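Local structure of bifunctional protein PutA (5UR2) at residues I576-G584 against A667-W675. The protein probably oxidises proline to glutamate in two steps, joining a flavin-dependent proline dehydrogenase to an NAD-dependent L-glutamate gamma-semialdehyde dehydrogenase in one chain. Numbering follows the deposited sequence.
Sequences IATQVLEVG and AEQSTVVAW
In a nearly antiparallel helix pair of the aldehyde dehydrogenase fold of PutA, the carboxylate of E582 reaches across from helix 572-583 to the first turn of helix 671-684, two oxygens against two successive backbone N-H groups. OE2 of E582 accepts from V672 N and OE1 from V673 N, both at 2.8 Å, each on its syn side and somewhat out of the carboxylate plane. This forked grip fixes the rotation of the carboxylate and gives two N-H groups of the opening turn, which have no acceptor within their own helix, a partner from helix 572-583. The partial positive charge of that helix start would probably favour the ionised acid. With CG anti to the backbone N (chi1 -172°) and the chain extended beyond it, E582 spans the gap between the helices; the axes of the two short segments approach to 9.3 Å, at 162° between their N-to-C directions.

Beside the polar bridge lies a small apolar patch. V673 enters as a knob among T578, Q579, E582 and V583, led by its CG2 branch. V673 CG2 lies 3.7 Å from T578 CG2, while V583 reaches it at about a right angle through its own CG2. T578 turns its methyl to the contact, CG2 also touching V672 CG1, and its hydroxyl bonds back to K574 O. Q579 contributes its CG, 3.9 Å from V673 CG2, while its NE2 bonds to D593 OD2.

R514 ties the strand 511-516 to the end of helix 572-583 through E582 O. A water completes the junction, donating to E582 OE2 and E668 O and accepting from T671 N at 2.9 Å.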
loop_
_atom_site.group_PDB
_atom_site.type_symbol
_atom_site.label_atom_id
_atom_site.label_comp_id
_atom_site.label_asym_id
_atom_site.label_seq_id
_atom_site.Cartn_x
_atom_site.Cartn_y
_atom_site.Cartn_z
ATOM N N ILE B 576 1.454 -20.147 -28.265
ATOM C CA ILE B 576 0.325 -19.657 -29.053
ATOM C C ILE B 576 -0.348 -20.809 -29.778
ATOM O O ILE B 576 -1.574 -20.980 -29.717
ATOM C CB ILE B 576 0.775 -18.575 -30.048
ATOM C CG1 ILE B 576 1.185 -17.313 -29.307
ATOM C CG2 ILE B 576 -0.342 -18.273 -31.043
ATOM C CD1 ILE B 576 1.809 -16.252 -30.211
ATOM N N ALA B 577 0.451 -21.628 -30.461
ATOM C CA ALA B 577 -0.120 -22.694 -31.276
ATOM C C ALA B 577 -1.015 -23.607 -30.446
ATOM O O ALA B 577 -2.098 -23.999 -30.902
ATOM C CB ALA B 577 0.992 -23.491 -31.963
ATOM N N THR B 578 -0.611 -23.908 -29.204
ATOM C CA THR B 578 -1.429 -24.778 -28.358
ATOM C C THR B 578 -2.803 -24.167 -28.100
ATOM O O THR B 578 -3.828 -24.869 -28.109
ATOM C CB THR B 578 -0.728 -25.051 -27.029
ATOM O OG1 THR B 578 0.589 -25.533 -27.280
ATOM C CG2 THR B 578 -1.536 -26.107 -26.190
ATOM N N GLN B 579 -2.833 -22.870 -27.824
ATOM C CA GLN B 579 -4.096 -22.192 -27.572
ATOM C C GLN B 579 -4.933 -22.087 -28.840
ATOM O O GLN B 579 -6.165 -22.193 -28.787
ATOM C CB GLN B 579 -3.839 -20.810 -26.986
ATOM C CG GLN B 579 -3.036 -20.854 -25.726
ATOM C CD GLN B 579 -3.228 -19.599 -24.920
ATOM O OE1 GLN B 579 -4.131 -18.812 -25.209
ATOM N NE2 GLN B 579 -2.378 -19.390 -23.918
ATOM N N VAL B 580 -4.293 -21.865 -29.986
ATOM C CA VAL B 580 -5.045 -21.833 -31.239
ATOM C C VAL B 580 -5.767 -23.161 -31.456
ATOM O O VAL B 580 -6.965 -23.195 -31.762
ATOM C CB VAL B 580 -4.113 -21.497 -32.418
ATOM C CG1 VAL B 580 -4.804 -21.785 -33.755
ATOM C CG2 VAL B 580 -3.700 -20.042 -32.332
ATOM N N LEU B 581 -5.062 -24.274 -31.256
ATOM C CA LEU B 581 -5.624 -25.576 -31.616
ATOM C C LEU B 581 -6.552 -26.139 -30.536
ATOM O O LEU B 581 -7.605 -26.691 -30.864
ATOM C CB LEU B 581 -4.495 -26.570 -31.921
ATOM C CG LEU B 581 -3.626 -26.290 -33.156
ATOM C CD1 LEU B 581 -2.451 -27.229 -33.208
ATOM C CD2 LEU B 581 -4.480 -26.476 -34.409
ATOM N N GLU B 582 -6.189 -26.021 -29.249
ATOM C CA GLU B 582 -6.993 -26.653 -28.205
ATOM C C GLU B 582 -8.200 -25.812 -27.809
ATOM O O GLU B 582 -9.260 -26.361 -27.505
ATOM C CB GLU B 582 -6.150 -26.934 -26.955
ATOM C CG GLU B 582 -6.897 -27.758 -25.928
ATOM C CD GLU B 582 -6.194 -27.848 -24.578
ATOM O OE1 GLU B 582 -5.349 -26.991 -24.271
ATOM O OE2 GLU B 582 -6.483 -28.791 -23.809
ATOM N N VAL B 583 -8.072 -24.488 -27.805
ATOM C CA VAL B 583 -9.125 -23.618 -27.284
ATOM C C VAL B 583 -9.815 -22.793 -28.373
ATOM O O VAL B 583 -10.840 -22.158 -28.087
ATOM C CB VAL B 583 -8.571 -22.698 -26.174
ATOM C CG1 VAL B 583 -9.675 -22.081 -25.364
ATOM C CG2 VAL B 583 -7.656 -23.487 -25.261
ATOM N N GLY B 584 -9.318 -22.805 -29.614
ATOM C CA GLY B 584 -9.919 -21.997 -30.666
ATOM C C GLY B 584 -9.591 -20.520 -30.574
ATOM O O GLY B 584 -10.300 -19.690 -31.152
ATOM N N ALA B 667 -9.103 -26.486 -16.337
ATOM C CA ALA B 667 -10.341 -26.801 -17.046
ATOM C C ALA B 667 -10.130 -27.926 -18.062
ATOM O O ALA B 667 -9.114 -27.968 -18.757
ATOM C CB ALA B 667 -10.861 -25.546 -17.752
ATOM N N GLU B 668 -11.112 -28.835 -18.166
ATOM C CA GLU B 668 -10.970 -29.971 -19.079
ATOM C C GLU B 668 -10.832 -29.519 -20.529
ATOM O O GLU B 668 -10.303 -30.269 -21.362
ATOM C CB GLU B 668 -12.177 -30.925 -18.966
ATOM C CG GLU B 668 -13.521 -30.209 -18.900
ATOM C CD GLU B 668 -14.709 -31.151 -18.761
ATOM O OE1 GLU B 668 -14.766 -31.853 -17.729
ATOM O OE2 GLU B 668 -15.583 -31.187 -19.673
ATOM N N GLN B 669 -11.305 -28.317 -20.852
ATOM C CA GLN B 669 -11.216 -27.830 -22.218
ATOM C C GLN B 669 -9.821 -27.344 -22.580
ATOM O O GLN B 669 -9.483 -27.304 -23.768
ATOM C CB GLN B 669 -12.223 -26.699 -22.427
ATOM C CG GLN B 669 -13.669 -27.120 -22.256
ATOM C CD GLN B 669 -14.188 -26.967 -20.821
ATOM O OE1 GLN B 669 -13.413 -26.832 -19.861
ATOM N NE2 GLN B 669 -15.519 -27.001 -20.674
ATOM N N SER B 670 -8.984 -27.041 -21.586
ATOM C CA SER B 670 -7.714 -26.386 -21.839
ATOM C C SER B 670 -6.570 -27.016 -21.038
ATOM O O SER B 670 -5.604 -26.333 -20.676
ATOM C CB SER B 670 -7.837 -24.882 -21.562
ATOM O OG SER B 670 -8.263 -24.622 -20.236
ATOM N N THR B 671 -6.619 -28.333 -20.821
ATOM C CA THR B 671 -5.576 -28.981 -20.032
ATOM C C THR B 671 -4.284 -29.194 -20.822
ATOM O O THR B 671 -3.201 -29.208 -20.228
ATOM C CB THR B 671 -6.111 -30.288 -19.454
ATOM O OG1 THR B 671 -7.203 -29.986 -18.574
ATOM C CG2 THR B 671 -5.025 -31.038 -18.682
ATOM N N VAL B 672 -4.348 -29.326 -22.146
ATOM C CA VAL B 672 -3.101 -29.335 -22.919
ATOM C C VAL B 672 -2.337 -28.027 -22.722
ATOM O O VAL B 672 -1.108 -28.026 -22.564
ATOM C CB VAL B 672 -3.374 -29.613 -24.410
ATOM C CG1 VAL B 672 -2.085 -29.593 -25.192
ATOM C CG2 VAL B 672 -4.050 -30.949 -24.577
ATOM N N VAL B 673 -3.045 -26.894 -22.687
ATOM C CA VAL B 673 -2.366 -25.627 -22.399
ATOM C C VAL B 673 -1.722 -25.679 -21.021
ATOM O O VAL B 673 -0.551 -25.313 -20.839
ATOM C CB VAL B 673 -3.347 -24.444 -22.512
ATOM C CG1 VAL B 673 -2.703 -23.140 -22.002
ATOM C CG2 VAL B 673 -3.801 -24.265 -23.950
ATOM N N ALA B 674 -2.479 -26.139 -20.029
ATOM C CA ALA B 674 -1.976 -26.152 -18.657
ATOM C C ALA B 674 -0.840 -27.151 -18.485
ATOM O O ALA B 674 0.048 -26.952 -17.646
ATOM C CB ALA B 674 -3.118 -26.443 -17.697
ATOM N N TRP B 675 -0.880 -28.245 -19.243
ATOM C CA TRP B 675 0.229 -29.190 -19.267
ATOM C C TRP B 675 1.511 -28.494 -19.701
ATOM O O TRP B 675 2.563 -28.661 -19.071
ATOM C CB TRP B 675 -0.158 -30.346 -20.188
ATOM C CG TRP B 675 0.897 -31.313 -20.663
ATOM C CD1 TRP B 675 1.396 -31.408 -21.933
ATOM C CD2 TRP B 675 1.502 -32.376 -19.913
ATOM N NE1 TRP B 675 2.287 -32.458 -22.017
ATOM C CE2 TRP B 675 2.370 -33.066 -20.791
ATOM C CE3 TRP B 675 1.398 -32.810 -18.583
ATOM C CZ2 TRP B 675 3.143 -34.156 -20.376
ATOM C CZ3 TRP B 675 2.161 -33.899 -18.176
ATOM C CH2 TRP B 675 3.030 -34.553 -19.069
HETATM O O HOH W 1 -7.831 -30.528 -22.263
#